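DTDP Sugar Isomerase (Desulfovibrio desulfuricans subsp. desulfuricans str. G20, PDB 3EJK) probably catalyses the epimerisation of dTDP-4-dehydro-6-deoxyglucose at C3' and C5' to give dTDP-4-dehydro-beta-L-rhamnose on the route to dTDP-rhamnose. Local coordinates at residues L18-A23 with R101-T106; S72-L77 with C139-H144; A127-T132 with A166-T171. One frame throughout, in Å; residues are numbered along the deposited sequence.

Contact 1 of 3, residues L18-A23 with R101-T106; sequences LPVEGA and RLAQVT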
ATOM      1  N   LEU A  18     -10.635  18.799   9.881  1.00 30.18           N
ATOM      2  CA  LEU A  18     -11.976  18.392   9.463  1.00 27.71           C
ATOM      3  C   LEU A  18     -12.936  18.676  10.593  1.00 27.63           C
ATOM      4  O   LEU A  18     -12.499  19.021  11.690  1.00 28.31           O
ATOM      5  CB  LEU A  18     -11.967  16.923   9.103  1.00 25.96           C
ATOM      6  CG  LEU A  18     -11.114  16.523   7.903  1.00 28.68           C
ATOM      7  CD1 LEU A  18     -10.860  15.005   7.895  1.00 23.38           C
ATOM      8  CD2 LEU A  18     -11.785  17.003   6.611  1.00 31.47           C
ATOM      9  N   PRO A  19     -14.241  18.542  10.343  1.00 26.83           N
ATOM     10  CA  PRO A  19     -15.207  18.913  11.363  1.00 26.02           C
ATOM     11  C   PRO A  19     -15.245  17.967  12.543  1.00 24.91           C
ATOM     12  O   PRO A  19     -15.995  18.190  13.487  1.00 24.38           O
ATOM     13  CB  PRO A  19     -16.533  18.912  10.610  1.00 26.77           C
ATOM     14  CG  PRO A  19     -16.136  19.135   9.185  1.00 27.74           C
ATOM     15  CD  PRO A  19     -14.887  18.341   9.041  1.00 27.32           C
ATOM     16  N   VAL A  20     -14.451  16.913  12.466  1.00 24.27           N
ATOM     17  CA  VAL A  20     -14.303  15.986  13.601  1.00 23.13           C
ATOM     18  C   VAL A  20     -12.905  16.244  14.146  1.00 22.88           C
ATOM     19  O   VAL A  20     -11.913  16.151  13.421  1.00 23.21           O
ATOM     20  CB  VAL A  20     -14.489  14.471  13.267  1.00 23.79           C
ATOM     21  CG1 VAL A  20     -14.021  13.617  14.439  1.00 21.89           C
ATOM     22  CG2 VAL A  20     -15.955  14.142  12.958  1.00 21.96           C
ATOM     23  N   GLU A  21     -12.862  16.600  15.426  1.00 22.16           N
ATOM     24  CA  GLU A  21     -11.615  16.903  16.131  0.50 22.36           C
ATOM     25  C   GLU A  21     -10.597  15.801  15.977  1.00 22.53           C
ATOM     26  O   GLU A  21     -10.889  14.627  16.237  1.00 22.82           O
ATOM     27  CB  GLU A  21     -11.874  17.121  17.631  0.50 22.21           C
ATOM     28  CG  GLU A  21     -10.614  17.404  18.415  0.50 20.90           C
ATOM     29  CD  GLU A  21     -10.059  18.770  18.091  0.50 23.17           C
ATOM     30  OE1 GLU A  21     -10.773  19.757  18.351  0.50 26.03           O
ATOM     31  OE2 GLU A  21      -8.921  18.862  17.590  0.50 25.06           O
ATOM     32  N   GLY A  22      -9.415  16.209  15.574  1.00 22.26           N
ATOM     33  CA  GLY A  22      -8.266  15.333  15.412  1.00 21.98           C
ATOM     34  C   GLY A  22      -8.140  14.679  14.055  1.00 22.29           C
ATOM     35  O   GLY A  22      -7.093  14.123  13.707  1.00 22.84           O
ATOM     36  N   ALA A  23      -9.235  14.686  13.308  1.00 21.46           N
ATOM     37  CA  ALA A  23      -9.220  14.106  11.958  1.00 22.08           C
ATOM     38  C   ALA A  23      -8.506  15.120  11.061  1.00 22.35           C
ATOM     39  O   ALA A  23      -8.752  16.324  11.126  1.00 25.36           O
ATOM     40  CB  ALA A  23     -10.602  13.813  11.468  1.00 21.60           C
ATOM     41  N   ARG A 101     -20.681  15.099  15.759  1.00 22.99           N
ATOM     42  CA  ARG A 101     -20.492  15.549  14.369  1.00 23.74           C
ATOM     43  C   ARG A 101     -19.955  14.510  13.407  1.00 23.43           C
ATOM     44  O   ARG A 101     -19.307  13.543  13.803  1.00 23.48           O
ATOM     45  CB  ARG A 101     -19.600  16.812  14.337  1.00 25.40           C
ATOM     46  CG  ARG A 101     -20.310  17.951  15.015  1.00 31.25           C
ATOM     47  CD  ARG A 101     -19.503  19.179  15.247  1.00 37.82           C
ATOM     48  NE  ARG A 101     -20.238  20.036  16.187  1.00 44.53           N
ATOM     49  CZ  ARG A 101     -19.792  21.176  16.712  1.00 47.65           C
ATOM     50  NH1 ARG A 101     -18.593  21.655  16.398  1.00 46.85           N
ATOM     51  NH2 ARG A 101     -20.566  21.845  17.557  1.00 50.55           N
ATOM     52  N   LEU A 102     -20.270  14.738  12.131  1.00 22.85           N
ATOM     53  CA  LEU A 102     -19.747  13.948  11.004  1.00 22.78           C
ATOM     54  C   LEU A 102     -18.682  14.679  10.203  1.00 23.46           C
ATOM     55  O   LEU A 102     -18.652  15.899  10.116  1.00 23.64           O
ATOM     56  CB  LEU A 102     -20.864  13.605  10.014  1.00 22.32           C
ATOM     57  CG  LEU A 102     -22.010  12.735  10.528  1.00 22.74           C
ATOM     58  CD1 LEU A 102     -23.104  12.643   9.479  1.00 26.78           C
ATOM     59  CD2 LEU A 102     -21.478  11.366  10.908  1.00 22.49           C
ATOM     60  N   ALA A 103     -17.792  13.889   9.633  1.00 23.88           N
ATOM     61  CA  ALA A 103     -16.823  14.404   8.664  1.00 22.38           C
ATOM     62  C   ALA A 103     -16.936  13.472   7.457  1.00 22.81           C
ATOM     63  O   ALA A 103     -16.960  12.252   7.605  1.00 22.79           O
ATOM     64  CB  ALA A 103     -15.391  14.436   9.231  1.00 21.59           C
ATOM     65  N   GLN A 104     -17.088  14.057   6.275  1.00 22.65           N
ATOM     66  CA  GLN A 104     -17.172  13.280   5.038  1.00 23.01           C
ATOM     67  C   GLN A 104     -16.012  13.659   4.136  1.00 23.19           C
ATOM     68  O   GLN A 104     -15.736  14.826   3.898  1.00 22.38           O
ATOM     69  CB  GLN A 104     -18.520  13.475   4.354  1.00 24.47           C
ATOM     70  CG  GLN A 104     -19.731  13.170   5.295  1.00 28.13           C
ATOM     71  CD  GLN A 104     -21.083  13.129   4.578  1.00 29.72           C
ATOM     72  OE1 GLN A 104     -21.248  12.445   3.575  1.00 33.62           O
ATOM     73  NE2 GLN A 104     -22.056  13.836   5.126  1.00 35.24           N
ATOM     74  N   VAL A 105     -15.313  12.641   3.666  1.00 22.74           N
ATOM     75  CA  VAL A 105     -14.168  12.856   2.802  0.50 23.28           C
ATOM     76  C   VAL A 105     -14.150  11.863   1.653  1.00 23.05           C
ATOM     77  O   VAL A 105     -14.633  10.737   1.758  1.00 23.83           O
ATOM     78  CB  VAL A 105     -12.839  12.790   3.615  0.50 23.74           C
ATOM     79  CG1 VAL A 105     -11.656  12.614   2.697  0.50 21.31           C
ATOM     80  CG2 VAL A 105     -12.700  14.050   4.506  0.50 20.12           C
ATOM     81  N   THR A 106     -13.609  12.342   0.562  1.00 23.49           N
ATOM     82  CA  THR A 106     -13.424  11.583  -0.680  1.00 23.95           C
ATOM     83  C   THR A 106     -11.936  11.348  -0.820  1.00 23.67           C
ATOM     84  O   THR A 106     -11.132  12.296  -0.707  1.00 22.38           O
ATOM     85  CB  THR A 106     -13.946  12.371  -1.914  1.00 25.04           C
ATOM     86  OG1 THR A 106     -15.376  12.441  -1.848  1.00 24.44           O
ATOM     87  CG2 THR A 106     -13.538  11.692  -3.223  1.00 26.19           C
TER
HETATM   88  O   HOH W   1     -17.064  20.581  13.673  1.00 32.47           O
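Pro19 and Ala103 mark the closest backbone approach, their CA atoms 5.5 Å apart. Leu18-Ala23 is the loop of a hairpin between strands 16-17 and 24-31, closed by a type II turn from Val20 to Ala23 in which Ala23 N donates to Val20 O over 3.1 Å. Arg101 precedes strand 102-108, whose side chains alternate: the CB atoms of Ala103 and Val105 point at the loop, those of Leu102 and Gln104 away from it. Ala103 CB is the small central surface, met by Val20 CG2 at 3.8 Å and Pro19 CD at 3.9 Å. Val20 has CG1 anti to its backbone N (chi1 168°), which sends the other branch, CG2, over the strand to lie 3.5 Å from Arg101 O.

In the cupin fold of this family two antiparallel sheets face each other. The hairpin comes from one of them, while the strand is the outermost, within this chain, of the other, bonded through its backbone to strand 84-90. Farther along, Leu18 crosses Val105 at about a right angle, with Leu18 CD2 3.7 Å from Val105 CG2, though Val105 has two conformers and this contact is less certain. The opposite end is polar and open to solvent. A water donates to Pro19 O at 2.6 Å and weakly accepts from Arg101 NH1. Within the turn, Glu21 O is bonded to Arg93 and Gly22 O to Arg117.

Contact 2 of 3, residues S72-L77 with C139-H144; sequences SLMTQL and CTDIPH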
ATOM      1  N   SER A  72      -9.987   1.764  20.195  1.00 25.01           N
ATOM      2  CA  SER A  72      -9.769   2.387  21.511  1.00 25.46           C
ATOM      3  C   SER A  72      -8.513   3.237  21.625  1.00 24.19           C
ATOM      4  O   SER A  72      -8.524   4.271  22.297  1.00 25.19           O
ATOM      5  CB  SER A  72      -9.695   1.353  22.630  1.00 25.10           C
ATOM      6  OG  SER A  72     -10.857   0.588  22.650  1.00 34.20           O
ATOM      7  N   LEU A  73      -7.428   2.782  21.011  1.00 23.77           N
ATOM      8  CA  LEU A  73      -6.159   3.512  21.096  1.00 22.58           C
ATOM      9  C   LEU A  73      -5.542   3.855  19.770  1.00 22.04           C
ATOM     10  O   LEU A  73      -4.835   4.848  19.644  1.00 21.88           O
ATOM     11  CB  LEU A  73      -5.100   2.676  21.794  1.00 24.18           C
ATOM     12  CG  LEU A  73      -5.080   2.452  23.287  1.00 27.64           C
ATOM     13  CD1 LEU A  73      -6.233   1.578  23.722  1.00 22.79           C
ATOM     14  CD2 LEU A  73      -3.700   1.811  23.592  1.00 25.81           C
HETATM   15  N   MSE A  74      -5.781   2.978  18.802  1.00 22.81           N
HETATM   16  CA  MSE A  74      -5.175   3.072  17.483  1.00 23.07           C
HETATM   17  C   MSE A  74      -5.636   4.256  16.645  1.00 23.50           C
HETATM   18  O   MSE A  74      -6.813   4.630  16.652  1.00 24.32           O
HETATM   19  CB  MSE A  74      -5.445   1.776  16.697  1.00 22.68           C
HETATM   20  CG  MSE A  74      -4.682   1.662  15.418  1.00 21.81           C
HETATM   21 SE   MSE A  74      -5.286   0.161  14.310  0.75 21.87          SE
HETATM   22  CE  MSE A  74      -4.939  -1.285  15.521  1.00 18.92           C
ATOM     23  N   THR A  75      -4.666   4.821  15.924  1.00 23.34           N
ATOM     24  CA  THR A  75      -4.907   5.867  14.928  1.00 24.29           C
ATOM     25  C   THR A  75      -4.729   5.275  13.533  1.00 24.39           C
ATOM     26  O   THR A  75      -3.796   4.509  13.288  1.00 22.84           O
ATOM     27  CB  THR A  75      -3.917   7.036  15.083  1.00 25.08           C
ATOM     28  OG1 THR A  75      -4.138   7.656  16.336  1.00 23.29           O
ATOM     29  CG2 THR A  75      -4.057   8.077  13.966  1.00 27.07           C
ATOM     30  N   GLN A  76      -5.614   5.673  12.624  1.00 23.61           N
ATOM     31  CA  GLN A  76      -5.573   5.210  11.236  1.00 22.62           C
ATOM     32  C   GLN A  76      -4.977   6.289  10.346  1.00 23.65           C
ATOM     33  O   GLN A  76      -5.146   7.490  10.591  1.00 21.28           O
ATOM     34  CB  GLN A  76      -6.981   4.893  10.696  1.00 23.46           C
ATOM     35  CG  GLN A  76      -7.954   4.236  11.671  1.00 23.42           C
ATOM     36  CD  GLN A  76      -7.425   2.986  12.344  1.00 22.29           C
ATOM     37  OE1 GLN A  76      -6.801   2.128  11.709  1.00 23.87           O
ATOM     38  NE2 GLN A  76      -7.739   2.840  13.638  1.00 22.43           N
ATOM     39  N   LEU A  77      -4.232   5.826   9.344  1.00 23.18           N
ATOM     40  CA  LEU A  77      -3.670   6.686   8.279  1.00 23.40           C
ATOM     41  C   LEU A  77      -3.973   6.011   6.939  1.00 22.40           C
ATOM     42  O   LEU A  77      -3.278   5.094   6.498  1.00 21.36           O
ATOM     43  CB  LEU A  77      -2.173   6.965   8.435  1.00 23.79           C
ATOM     44  CG  LEU A  77      -1.768   7.841   9.620  1.00 25.93           C
ATOM     45  CD1 LEU A  77      -0.249   7.920   9.713  1.00 25.73           C
ATOM     46  CD2 LEU A  77      -2.372   9.203   9.499  1.00 24.51           C
ATOM     47  N   CYS A 139      -1.768   2.621   7.319  1.00 23.84           N
ATOM     48  CA  CYS A 139      -0.560   2.494   8.101  1.00 24.80           C
ATOM     49  C   CYS A 139      -0.942   2.914   9.518  1.00 25.80           C
ATOM     50  O   CYS A 139      -1.145   4.100   9.804  1.00 25.85           O
ATOM     51  CB  CYS A 139       0.558   3.381   7.561  1.00 26.38           C
ATOM     52  SG  CYS A 139       2.152   3.140   8.415  1.00 27.89           S
ATOM     53  N   THR A 140      -1.043   1.917  10.387  1.00 25.06           N
ATOM     54  CA  THR A 140      -1.476   2.139  11.753  1.00 25.82           C
ATOM     55  C   THR A 140      -0.282   2.191  12.689  1.00 26.31           C
ATOM     56  O   THR A 140       0.812   1.676  12.398  1.00 25.95           O
ATOM     57  CB  THR A 140      -2.449   1.058  12.183  1.00 26.09           C
ATOM     58  OG1 THR A 140      -1.745  -0.174  12.255  1.00 23.27           O
ATOM     59  CG2 THR A 140      -3.556   0.942  11.186  1.00 24.48           C
ATOM     60  N   ASP A 141      -0.529   2.818  13.822  1.00 26.28           N
ATOM     61  CA  ASP A 141       0.524   3.105  14.804  1.00 26.64           C
ATOM     62  C   ASP A 141       0.716   1.966  15.765  1.00 27.36           C
ATOM     63  O   ASP A 141       1.734   1.872  16.439  1.00 27.13           O
ATOM     64  CB  ASP A 141       0.289   4.428  15.535  1.00 26.69           C
ATOM     65  CG  ASP A 141      -0.988   4.459  16.331  1.00 27.03           C
ATOM     66  OD1 ASP A 141      -1.949   3.731  16.011  1.00 24.45           O
ATOM     67  OD2 ASP A 141      -1.035   5.257  17.276  1.00 28.42           O
ATOM     68  N   ILE A 142      -0.284   1.110  15.830  1.00 27.95           N
ATOM     69  CA  ILE A 142      -0.165  -0.129  16.597  1.00 29.57           C
ATOM     70  C   ILE A 142      -0.731  -1.279  15.783  1.00 30.05           C
ATOM     71  O   ILE A 142      -1.648  -1.096  14.990  1.00 30.18           O
ATOM     72  CB  ILE A 142      -0.842  -0.091  17.989  1.00 29.42           C
ATOM     73  CG1 ILE A 142      -2.329   0.162  17.873  1.00 32.83           C
ATOM     74  CG2 ILE A 142      -0.207   0.984  18.852  1.00 31.79           C
ATOM     75  CD1 ILE A 142      -3.035   0.145  19.239  1.00 34.46           C
ATOM     76  N   PRO A 143      -0.180  -2.471  15.971  1.00 31.53           N
ATOM     77  CA  PRO A 143      -0.706  -3.567  15.189  1.00 31.61           C
ATOM     78  C   PRO A 143      -2.078  -3.999  15.673  1.00 33.12           C
ATOM     79  O   PRO A 143      -2.515  -3.656  16.768  1.00 31.15           O
ATOM     80  CB  PRO A 143       0.323  -4.670  15.405  1.00 31.32           C
ATOM     81  CG  PRO A 143       0.939  -4.369  16.693  1.00 32.32           C
ATOM     82  CD  PRO A 143       0.898  -2.894  16.878  1.00 31.59           C
ATOM     83  N   HIS A 144      -2.760  -4.716  14.804  1.00 34.67           N
ATOM     84  CA  HIS A 144      -4.078  -5.224  15.144  1.00 36.63           C
ATOM     85  C   HIS A 144      -4.035  -6.190  16.302  1.00 36.65           C
ATOM     86  O   HIS A 144      -3.229  -7.095  16.338  1.00 37.26           O
ATOM     87  CB  HIS A 144      -4.725  -5.933  13.969  1.00 37.52           C
ATOM     88  CG  HIS A 144      -6.064  -6.494  14.305  1.00 42.83           C
ATOM     89  ND1 HIS A 144      -7.215  -5.738  14.244  1.00 49.48           N
ATOM     90  CD2 HIS A 144      -6.434  -7.715  14.761  1.00 46.26           C
ATOM     91  CE1 HIS A 144      -8.241  -6.480  14.619  1.00 50.27           C
ATOM     92  NE2 HIS A 144      -7.793  -7.681  14.947  1.00 48.22           N
TER
HETATM   93  O   HOH W   2      -3.124   6.392  18.360  1.00 21.26           O
HETATM   94  O   HOH W   3      -1.404   5.500  12.416  1.00 22.30           O
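Met74, present as selenomethionine, lies across Ile142 and Thr140 where two neighbouring antiparallel strands of the cupin sheet, 76-82 and 134-140, meet their adjoining loops. Met74, Cys139 and Ile142 have the most surface buried here. Cys139 takes part chiefly through its backbone: its N donates to Leu77 O over 3.0 Å, and its O sits 3.3 Å from Leu77 CB, which ties the strand ends together.

Past this pair the chains diverge into loops and side chains bridge them. Met74 CB packs on Ile142 CG1 at 3.7 Å, and its SE reaches Thr140 CG2 at 3.7 Å. A bend in the last torsion (chi3 -60°) brings CE round against the backbone of Ile142 and Pro143. Between Thr140 and Ile142 in the sequence, Asp141 supplies a side-chain acceptor: its OD1 receives Thr75 N at 2.9 Å, nearly straight (168°) but from above the carboxylate plane. Its other oxygen, OD2, accepts from a water 2.6 Å away, which also donates to Leu73 O and accepts from Thr75 OG1.

Glu148 OE2 accepts from the N atoms of Leu73 and Met74, and His144 O is bonded to Arg43 of the second subunit, so this edge takes part in the dimer. Ile142 O is approached twice: Thr140 OG1 donates to it over 2.9 Å from above the carbonyl plane, and Met74 CE lies 3.3 Å from the same oxygen.

Contact 3 of 3, residues A127-T132 with A166-T171; sequences AATGDT and ADLSGT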
ATOM      1  N   ALA A 127     -16.855   3.414   1.586  1.00 19.43           N
ATOM      2  CA  ALA A 127     -17.387   2.708   0.426  1.00 18.45           C
ATOM      3  C   ALA A 127     -16.723   3.135  -0.870  1.00 18.65           C
ATOM      4  O   ALA A 127     -16.359   4.282  -1.049  1.00 19.25           O
ATOM      5  CB  ALA A 127     -18.900   2.916   0.325  1.00 17.69           C
ATOM      6  N   ALA A 128     -16.609   2.168  -1.772  1.00 19.04           N
ATOM      7  CA  ALA A 128     -16.041   2.394  -3.096  1.00 19.60           C
ATOM      8  C   ALA A 128     -17.096   2.955  -4.031  1.00 20.35           C
ATOM      9  O   ALA A 128     -18.198   2.433  -4.143  1.00 21.92           O
ATOM     10  CB  ALA A 128     -15.453   1.081  -3.688  1.00 18.43           C
ATOM     11  N   THR A 129     -16.724   4.027  -4.709  1.00 21.21           N
ATOM     12  CA  THR A 129     -17.590   4.675  -5.695  1.00 22.67           C
ATOM     13  C   THR A 129     -17.216   4.247  -7.098  1.00 22.69           C
ATOM     14  O   THR A 129     -16.140   3.701  -7.366  1.00 24.21           O
ATOM     15  CB  THR A 129     -17.480   6.212  -5.625  1.00 23.23           C
ATOM     16  OG1 THR A 129     -16.162   6.599  -6.018  1.00 24.01           O
ATOM     17  CG2 THR A 129     -17.755   6.721  -4.215  1.00 22.95           C
ATOM     18  N   GLY A 130     -18.133   4.459  -8.011  1.00 23.58           N
ATOM     19  CA  GLY A 130     -17.847   4.146  -9.401  1.00 24.70           C
ATOM     20  C   GLY A 130     -18.089   2.701  -9.749  1.00 25.03           C
ATOM     21  O   GLY A 130     -18.888   2.018  -9.124  1.00 24.80           O
ATOM     22  N   ASP A 131     -17.342   2.228 -10.731  1.00 26.87           N
ATOM     23  CA  ASP A 131     -17.556   0.886 -11.252  1.00 28.30           C
ATOM     24  C   ASP A 131     -16.322   0.008 -11.296  1.00 28.26           C
ATOM     25  O   ASP A 131     -16.290  -0.993 -12.005  1.00 29.11           O
ATOM     26  CB  ASP A 131     -18.208   0.952 -12.637  1.00 30.62           C
ATOM     27  CG  ASP A 131     -17.304   1.552 -13.681  1.00 34.30           C
ATOM     28  OD1 ASP A 131     -16.137   1.854 -13.350  1.00 46.04           O
ATOM     29  OD2 ASP A 131     -17.763   1.720 -14.832  1.00 45.12           O
ATOM     30  N   THR A 132     -15.314   0.403 -10.534  1.00 27.40           N
ATOM     31  CA  THR A 132     -14.096  -0.398 -10.377  1.00 27.11           C
ATOM     32  C   THR A 132     -13.669  -0.405  -8.905  1.00 25.96           C
ATOM     33  O   THR A 132     -14.025   0.491  -8.152  1.00 25.00           O
ATOM     34  CB  THR A 132     -12.945   0.058 -11.307  1.00 27.38           C
ATOM     35  OG1 THR A 132     -12.563   1.401 -11.001  1.00 30.19           O
ATOM     36  CG2 THR A 132     -13.384  -0.038 -12.755  1.00 31.79           C
ATOM     37  N   ALA A 166     -26.475   6.944   0.487  1.00 26.54           N
ATOM     38  CA  ALA A 166     -25.281   7.575  -0.134  1.00 27.00           C
ATOM     39  C   ALA A 166     -25.218   7.470  -1.648  1.00 28.17           C
ATOM     40  O   ALA A 166     -25.623   6.485  -2.251  1.00 28.96           O
ATOM     41  CB  ALA A 166     -23.980   7.007   0.464  1.00 26.43           C
ATOM     42  N   ASP A 167     -24.662   8.514  -2.242  1.00 28.90           N
ATOM     43  CA  ASP A 167     -24.423   8.555  -3.684  1.00 29.30           C
ATOM     44  C   ASP A 167     -23.025   8.031  -3.918  1.00 28.22           C
ATOM     45  O   ASP A 167     -22.031   8.707  -3.616  1.00 27.81           O
ATOM     46  CB  ASP A 167     -24.570   9.974  -4.221  1.00 29.51           C
ATOM     47  CG  ASP A 167     -24.269  10.079  -5.702  1.00 32.48           C
ATOM     48  OD1 ASP A 167     -23.977   9.051  -6.358  1.00 37.23           O
ATOM     49  OD2 ASP A 167     -24.322  11.217  -6.209  1.00 37.49           O
ATOM     50  N   LEU A 168     -22.958   6.802  -4.417  1.00 27.13           N
ATOM     51  CA  LEU A 168     -21.684   6.157  -4.660  1.00 26.96           C
ATOM     52  C   LEU A 168     -21.396   6.074  -6.148  1.00 27.43           C
ATOM     53  O   LEU A 168     -20.622   5.242  -6.602  1.00 27.25           O
ATOM     54  CB  LEU A 168     -21.649   4.764  -4.019  1.00 27.05           C
ATOM     55  CG  LEU A 168     -21.922   4.721  -2.499  1.00 25.83           C
ATOM     56  CD1 LEU A 168     -21.808   3.300  -1.970  1.00 27.11           C
ATOM     57  CD2 LEU A 168     -20.986   5.648  -1.759  1.00 26.14           C
ATOM     58  N   SER A 169     -22.028   6.959  -6.902  1.00 28.57           N
ATOM     59  CA  SER A 169     -21.875   6.951  -8.367  1.00 28.80           C
ATOM     60  C   SER A 169     -20.493   7.417  -8.776  1.00 30.14           C
ATOM     61  O   SER A 169     -19.959   7.038  -9.803  1.00 29.97           O
ATOM     62  CB  SER A 169     -22.906   7.863  -9.023  1.00 28.00           C
ATOM     63  OG  SER A 169     -22.593   9.203  -8.717  1.00 26.17           O
ATOM     64  N   GLY A 170     -19.915   8.234  -7.926  1.00 32.43           N
ATOM     65  CA  GLY A 170     -18.621   8.825  -8.202  1.00 35.49           C
ATOM     66  C   GLY A 170     -18.713   9.877  -9.293  1.00 38.60           C
ATOM     67  O   GLY A 170     -17.747  10.575  -9.585  1.00 40.90           O
ATOM     68  N   THR A 171     -19.888   9.986  -9.894  1.00 40.21           N
ATOM     69  CA  THR A 171     -20.107  10.968 -10.982  1.00 41.35           C
ATOM     70  C   THR A 171     -19.979  12.408 -10.491  1.00 42.62           C
ATOM     71  O   THR A 171     -20.629  12.811  -9.519  1.00 44.12           O
ATOM     72  CB  THR A 171     -21.475  10.803 -11.678  1.00 41.33           C
ATOM     73  OG1 THR A 171     -22.536  10.977 -10.726  1.00 40.05           O
ATOM     74  CG2 THR A 171     -21.581   9.428 -12.345  1.00 43.05           C
TER
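Thr129 and Leu168 bring the end of one cupin strand, 123-128, against the last ordered residues of the chain, their CA atoms 4.5 Å apart. Ala166-Thr171 forms no regular strand, so the tail is fastened locally and does not extend the sheet.

The polar link is made by backbone atoms. Gly130 N donates to Leu168 O over 3.0 Å with an N-H...O angle of 159°. The same oxygen also receives a CA-H...O contact from Thr129 CA at 3.2 Å, so two successive residues of the 127-132 segment converge on one carbonyl.

Apolar contact lies on the strand side of this link. Leu168 CD1 meets Ala127 CB at 3.7 Å, with CD2 between that methyl and Thr129 CG2. Trp163 also touches Ala127, and Arg63 packs on Leu168. Beyond the carbonyl, Thr129 CB rests 3.8 Å from Gly170 CA, where positive phi (71°) turns the tail and the absence of a side chain permits the close approach.

Side-chain bonds within the tail hold its shape. Asp167 OD1 accepts from Ser169 N in an Asx turn, meeting it on the anti side. It also takes the Ser169 hydroxyl on the syn side, so one carboxylate oxygen grips the serine twice. Ser169 OG in turn accepts from Thr171 OG1, the two oxygens 2.7 Å apart.

In the fold
The three contacts are separate: centres lie about 18 Å (1 and 2), 20 Å (1 and 3) and 26 Å (2 and 3) apart, and none touches another. Contacts 2 and 3 sit on opposite sides of the chain's centre, although strands 123-128 and 134-140 are consecutive. Contact 2 lies in the larger antiparallel sheet and contact 3 at the smaller, where strands 102-108 and 123-128 flank strand 84-90; contact 1 connects the two sheets. Along the sequence contact 1 closes before contact 3 opens, whereas contact 2 crosses both. The cupin scaffold is thus tied between its sheets, at a strand end near the dimer partner, and at its C-terminal tail.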